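Local coordinates for mitotic checkpoint control protein kinase BUB1 (Drosophila melanogaster, PDB 6JKK) that probably binds ATP and acts as a protein kinase in the mitotic checkpoint at kinetochores, the chain being its kinase domain, at residues K85-R88 with P89-W93; C98-I101 with H102-T106; W291-I294 with F295-L298. All coordinates share one frame; numbering follows the deposited sequence. Where two conformers were deposited one is given.

Contact 1 of 3, residues K85-R88 with P89-W93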
# COMPACT_ATOMS: atom_id res chain seq x y z
N LYS A 85 -11.28 0.46 11.25
CA LYS A 85 -11.84 0.11 9.95
C LYS A 85 -12.92 -0.94 10.10
O LYS A 85 -12.65 -2.06 10.57
CB LYS A 85 -10.74 -0.41 9.02
CG LYS A 85 -11.25 -0.82 7.64
CD LYS A 85 -10.12 -1.38 6.79
CE LYS A 85 -10.60 -1.80 5.41
NZ LYS A 85 -9.43 -2.15 4.55
N GLN A 86 -14.13 -0.58 9.71
CA GLN A 86 -15.27 -1.47 9.79
C GLN A 86 -15.65 -1.96 8.41
O GLN A 86 -15.68 -1.18 7.45
CB GLN A 86 -16.46 -0.74 10.42
CG GLN A 86 -17.69 -1.62 10.58
CD GLN A 86 -18.66 -1.08 11.61
OE1 GLN A 86 -19.15 0.05 11.49
NE2 GLN A 86 -18.92 -1.87 12.65
N GLU A 87 -15.94 -3.25 8.28
CA GLU A 87 -16.38 -3.77 6.99
C GLU A 87 -17.46 -4.83 7.12
O GLU A 87 -17.42 -5.66 8.03
CB GLU A 87 -15.19 -4.31 6.19
CG GLU A 87 -15.57 -4.82 4.80
CD GLU A 87 -14.36 -5.21 3.96
OE1 GLU A 87 -13.23 -4.85 4.33
OE2 GLU A 87 -14.57 -5.88 2.92
N ARG A 88 -18.42 -4.78 6.20
CA ARG A 88 -19.46 -5.80 6.06
C ARG A 88 -19.42 -6.35 4.63
O ARG A 88 -19.31 -5.59 3.68
CB ARG A 88 -20.85 -5.21 6.35
CG ARG A 88 -21.01 -4.64 7.76
CD ARG A 88 -22.28 -3.82 7.91
NE ARG A 88 -22.38 -2.83 6.84
CZ ARG A 88 -21.85 -1.61 6.89
NH1 ARG A 88 -21.19 -1.21 7.97
NH2 ARG A 88 -21.98 -0.80 5.86
N PRO A 89 -19.45 -7.69 4.49
CA PRO A 89 -19.41 -8.67 5.58
C PRO A 89 -18.03 -8.71 6.20
O PRO A 89 -17.11 -8.06 5.70
CB PRO A 89 -19.69 -10.00 4.86
CG PRO A 89 -19.17 -9.78 3.48
CD PRO A 89 -19.47 -8.34 3.16
N THR A 90 -17.90 -9.46 7.29
CA THR A 90 -16.62 -9.60 7.99
C THR A 90 -15.50 -9.97 7.02
O THR A 90 -15.62 -10.93 6.26
CB THR A 90 -16.76 -10.67 9.08
OG1 THR A 90 -17.93 -10.40 9.87
CG2 THR A 90 -15.53 -10.70 9.98
N ASN A 91 -14.43 -9.18 7.03
CA ASN A 91 -13.28 -9.47 6.18
C ASN A 91 -12.24 -10.25 6.97
O ASN A 91 -11.31 -9.67 7.55
CB ASN A 91 -12.70 -8.18 5.60
CG ASN A 91 -11.76 -8.44 4.43
OD1 ASN A 91 -11.18 -9.52 4.31
ND2 ASN A 91 -11.61 -7.45 3.56
N TYR A 92 -12.42 -11.57 7.03
CA TYR A 92 -11.47 -12.42 7.73
C TYR A 92 -10.15 -12.41 6.98
O TYR A 92 -9.07 -12.44 7.58
CB TYR A 92 -11.99 -13.86 7.81
CG TYR A 92 -13.26 -14.00 8.62
CD1 TYR A 92 -13.20 -14.11 10.01
CD2 TYR A 92 -14.50 -14.03 8.01
CE1 TYR A 92 -14.36 -14.24 10.75
CE2 TYR A 92 -15.66 -14.17 8.75
CZ TYR A 92 -15.58 -14.27 10.12
OH TYR A 92 -16.72 -14.40 10.88
N TRP A 93 -10.24 -12.35 5.65
CA TRP A 93 -9.07 -12.45 4.79
C TRP A 93 -8.04 -11.37 5.08
O TRP A 93 -6.83 -11.64 5.13
CB TRP A 93 -9.50 -12.38 3.32
CG TRP A 93 -8.37 -12.50 2.34
CD1 TRP A 93 -7.81 -11.50 1.59
CD2 TRP A 93 -7.65 -13.70 2.01
NE1 TRP A 93 -6.79 -12.01 0.81
CE2 TRP A 93 -6.68 -13.35 1.05
CE3 TRP A 93 -7.75 -15.03 2.43
CZ2 TRP A 93 -5.80 -14.30 0.51
CZ3 TRP A 93 -6.88 -15.96 1.89
CH2 TRP A 93 -5.92 -15.60 0.94
O HOH W 1 -15.52 -8.76 3.30
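The turn from strand 80-87, the N-lobe strand with the predicted ATP-site lysine, into helix 92-104 (helix C of kinases) is held by E87, the last residue of the strand, and N91, the N-cap of the helix. It illustrates how one amide can serve a cap and a neighbour at once. N91 ND2 donates to E87 OE1 at 3.2 Å in a nearly straight bond (N-H...O 170°). The oxygen lies in the plane of the amide, yet the nitrogen comes to it from above the carboxylate, whose plane stands 87° from that of the amide. At the other end of the group, N91 OD1 accepts from the backbone N of E94, so bonds at both ends resist a flip. E87 reaches the amide because its CG is anti to the backbone N (chi1 -178°) and the chain beyond is extended. Its other oxygen is tied to the turn by a water, which donates to E87 OE2 at 3.1 Å and to P89 O at 3.0 Å. The peptide bond between R88 and P89 is cis, which helps the chain turn here. K85 makes salt bridges to E94, consistent with the strand-to-helix-C pairing of active-like kinases, and to D207, the DFG aspartate. Strand 127-132 flanks the turn, with E87 backbone-bonded to S127 and N91 O accepting from Y129, while Y92 and W93 pack on helix 12-21.

Contact 2 of 3, residues C98-I101 with H102-T106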
# COMPACT_ATOMS: atom_id res chain seq x y z
N CYS A 98 -2.57 -9.86 7.12
CA CYS A 98 -1.80 -9.03 8.03
C CYS A 98 -1.05 -9.87 9.06
O CYS A 98 0.11 -9.59 9.37
CB CYS A 98 -2.70 -8.03 8.75
SG CYS A 98 -3.21 -6.69 7.69
N LEU A 99 -1.72 -10.89 9.58
CA LEU A 99 -1.06 -11.80 10.51
C LEU A 99 0.14 -12.47 9.83
O LEU A 99 1.22 -12.58 10.42
CB LEU A 99 -2.06 -12.86 11.00
CG LEU A 99 -3.13 -12.36 11.97
CD1 LEU A 99 -4.26 -13.38 12.12
CD2 LEU A 99 -2.52 -12.04 13.33
N GLU A 100 -0.05 -12.91 8.58
CA GLU A 100 1.01 -13.61 7.85
C GLU A 100 2.18 -12.69 7.56
O GLU A 100 3.33 -13.09 7.71
CB GLU A 100 0.49 -14.22 6.55
CG GLU A 100 -0.22 -15.56 6.73
CD GLU A 100 0.64 -16.58 7.47
OE1 GLU A 100 1.66 -17.04 6.90
OE2 GLU A 100 0.31 -16.90 8.62
N ILE A 101 1.88 -11.47 7.14
CA ILE A 101 2.95 -10.51 6.88
C ILE A 101 3.83 -10.37 8.12
O ILE A 101 5.06 -10.49 8.05
CB ILE A 101 2.38 -9.13 6.47
CG1 ILE A 101 1.87 -9.18 5.03
CG2 ILE A 101 3.47 -8.07 6.57
CD1 ILE A 101 1.10 -7.95 4.60
N HIS A 102 3.21 -10.15 9.27
CA HIS A 102 3.99 -9.92 10.48
C HIS A 102 4.61 -11.21 11.02
O HIS A 102 5.58 -11.18 11.78
CB HIS A 102 3.18 -9.15 11.53
CG HIS A 102 2.98 -7.71 11.16
ND1 HIS A 102 3.89 -6.72 11.50
CD2 HIS A 102 2.02 -7.09 10.43
CE1 HIS A 102 3.48 -5.57 11.01
NE2 HIS A 102 2.35 -5.76 10.36
N SER A 103 4.09 -12.35 10.58
CA SER A 103 4.68 -13.63 10.92
C SER A 103 5.94 -13.89 10.07
O SER A 103 6.90 -14.54 10.53
CB SER A 103 3.65 -14.74 10.71
OG SER A 103 4.07 -15.96 11.30
N ARG A 104 5.94 -13.39 8.84
CA ARG A 104 7.01 -13.73 7.90
C ARG A 104 8.16 -12.74 7.90
O ARG A 104 9.25 -13.04 7.41
CB ARG A 104 6.45 -13.90 6.48
CG ARG A 104 5.45 -15.02 6.35
CD ARG A 104 4.84 -15.08 4.95
NE ARG A 104 3.70 -15.99 4.92
CZ ARG A 104 2.92 -16.17 3.87
NH1 ARG A 104 3.17 -15.53 2.74
NH2 ARG A 104 1.89 -17.01 3.94
N LEU A 105 7.91 -11.55 8.44
CA LEU A 105 8.91 -10.49 8.52
C LEU A 105 10.13 -10.95 9.29
O LEU A 105 10.00 -11.66 10.28
CB LEU A 105 8.33 -9.26 9.23
CG LEU A 105 7.59 -8.22 8.39
CD1 LEU A 105 7.01 -7.14 9.28
CD2 LEU A 105 8.56 -7.60 7.41
N THR A 106 11.32 -10.55 8.84
CA THR A 106 12.53 -10.73 9.63
C THR A 106 13.25 -9.40 9.90
O THR A 106 13.82 -9.19 10.98
CB THR A 106 13.50 -11.76 9.01
OG1 THR A 106 13.42 -11.71 7.58
CG2 THR A 106 13.15 -13.17 9.47
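The imidazole of H102 has I101 CG2 over one face and the carbonyl oxygen of C98 at its edge, in plane, with H102 CD2 3.3 Å from C98 O; the H116 ring meets it edge-to-face. The C98 carbonyl also takes the helical bond from H102 N, while H102 NE2 is hydrogen-bonded to A115 O. The guanidinium of R104 has E100 CB over one face, 3.7 Å above its plane. One turn apart, these two residues form a side-on salt bridge: R104 NE and R104 NH2 each lie 3.0 Å from the single oxygen E100 OE1, on its anti side. E100 bends back to meet them at its second torsion (-54°), and the two flat groups are turned 70° apart. R104 NH2 also bridges to D213 and NH1 bonds M176 O, so a leucine here would probably leave E100 and D213 without their shared positive partner. At the helix end R104 N is shared between E100 O and I101 O, while L105 N makes the regular bond to I101 O at 3.1 Å. Helix 92-104 rests here through C98 and I101 on F208, the DFG phenylalanine, while L99 packs against F24 and Y27 of helix 24-28.

Contact 3 of 3, residues W291-I294 with F295-L298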
# COMPACT_ATOMS: atom_id res chain seq x y z
N TRP A 291 13.95 8.07 -14.98
CA TRP A 291 12.52 7.84 -14.79
C TRP A 291 11.97 6.94 -15.89
O TRP A 291 11.16 6.05 -15.63
CB TRP A 291 11.74 9.16 -14.77
CG TRP A 291 11.90 9.93 -13.48
CD1 TRP A 291 12.48 11.16 -13.33
CD2 TRP A 291 11.48 9.51 -12.17
NE1 TRP A 291 12.45 11.53 -12.00
CE2 TRP A 291 11.84 10.53 -11.27
CE3 TRP A 291 10.85 8.37 -11.68
CZ2 TRP A 291 11.58 10.45 -9.90
CZ3 TRP A 291 10.59 8.29 -10.32
CH2 TRP A 291 10.96 9.32 -9.45
N GLU A 292 12.42 7.17 -17.13
CA GLU A 292 11.98 6.32 -18.23
C GLU A 292 12.43 4.87 -18.04
O GLU A 292 11.66 3.94 -18.31
CB GLU A 292 12.42 6.90 -19.58
CG GLU A 292 11.65 8.17 -19.96
CD GLU A 292 12.03 8.74 -21.32
OE1 GLU A 292 13.08 8.33 -21.87
OE2 GLU A 292 11.29 9.60 -21.83
N ASN A 293 13.66 4.67 -17.54
CA ASN A 293 14.13 3.34 -17.16
C ASN A 293 13.19 2.69 -16.13
O ASN A 293 12.75 1.55 -16.31
CB ASN A 293 15.54 3.40 -16.56
CG ASN A 293 16.64 3.42 -17.62
OD1 ASN A 293 16.39 3.23 -18.81
ND2 ASN A 293 17.88 3.64 -17.17
N ILE A 294 12.92 3.42 -15.05
CA ILE A 294 12.08 2.92 -13.98
C ILE A 294 10.68 2.55 -14.46
O ILE A 294 10.20 1.45 -14.19
CB ILE A 294 11.99 3.94 -12.82
CG1 ILE A 294 13.38 4.16 -12.20
CG2 ILE A 294 11.00 3.46 -11.75
CD1 ILE A 294 13.44 5.38 -11.29
N PHE A 295 10.04 3.46 -15.19
CA PHE A 295 8.69 3.22 -15.68
C PHE A 295 8.66 2.05 -16.66
O PHE A 295 7.80 1.17 -16.56
CB PHE A 295 8.13 4.48 -16.36
CG PHE A 295 7.94 5.66 -15.43
CD1 PHE A 295 8.06 5.51 -14.05
CD2 PHE A 295 7.63 6.91 -15.94
CE1 PHE A 295 7.89 6.59 -13.20
CE2 PHE A 295 7.46 8.00 -15.10
CZ PHE A 295 7.58 7.84 -13.73
N ARG A 296 9.61 2.02 -17.59
CA ARG A 296 9.65 0.97 -18.61
C ARG A 296 9.89 -0.41 -17.99
O ARG A 296 9.26 -1.39 -18.38
CB ARG A 296 10.71 1.27 -19.66
CG ARG A 296 10.66 0.33 -20.86
CD ARG A 296 11.74 0.64 -21.90
NE ARG A 296 12.36 1.95 -21.71
CZ ARG A 296 13.54 2.14 -21.12
NH1 ARG A 296 14.22 1.10 -20.65
NH2 ARG A 296 14.03 3.36 -20.99
N THR A 297 10.80 -0.46 -17.02
CA THR A 297 11.17 -1.71 -16.38
C THR A 297 10.01 -2.28 -15.56
O THR A 297 9.77 -3.49 -15.55
CB THR A 297 12.38 -1.51 -15.47
OG1 THR A 297 13.49 -1.06 -16.26
CG2 THR A 297 12.76 -2.80 -14.77
N LEU A 298 9.29 -1.40 -14.87
CA LEU A 298 8.22 -1.84 -13.99
C LEU A 298 6.92 -2.14 -14.76
O LEU A 298 6.10 -2.92 -14.29
CB LEU A 298 7.96 -0.81 -12.89
CG LEU A 298 9.03 -0.65 -11.80
CD1 LEU A 298 8.75 0.59 -10.95
CD2 LEU A 298 9.08 -1.88 -10.92
O HOH W 2 14.78 6.38 -22.10
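N293 O is gripped by two groups of T297, which reach it from opposite faces of the carbonyl plane: the hydroxyl OG1 donates at 2.7 Å, and the backbone N of T297 makes the regular helical bond to N293 O at 2.9 Å. The hydroxyl gets there because OG1 sits beside its own backbone N (chi1 -61°). R296 NH2 donates to a lone pair of N293 OD1 at 3.2 Å, the side chains alongside each other with amide and guanidinium planes nearly perpendicular, and E292 O lies over one guanidinium face. On the other side of helix 288-299, the W291 and F295 rings approach obliquely, planes at 40°, with W291 CE3 3.8 Å from F295 CE1; W291 O lies over a face of the F295 ring. I294 CG2 meets L298 CD1 at 3.7 Å, the branches side by side. The apolar side chains pack on helices 246-261 and 310-322, W291 also on helix 156-175. The charged ends of E292 and R296 do not touch and share a water, weakly held on the arginine side. The helix is thus amphipathic: some polar groups serve one another, while W291 NE1 and N293 ND2 bond E156 and Q316 elsewhere.

How the contacts relate
All three contacts are local and follow one another in series, neither nesting nor crossing. From the N terminus, contact 1 closes the short turn that joins strand 80-87 of the N-lobe sheet to helix 92-104. Contact 2 lies at the far end of that same helix, its centre 20 Å from the centre of contact 1; contact 1 holds the predicted ATP-site lysine, and contact 2, near it too, packs on the DFG phenylalanine. Contact 3 comes much later, on the opposite side of the chain's centre from contact 1, in C-lobe helix 288-299, whose apolar side chains pack on helices 246-261 and 310-322. Contacts 2 and 3 each join successive turns of one helix and close no loop.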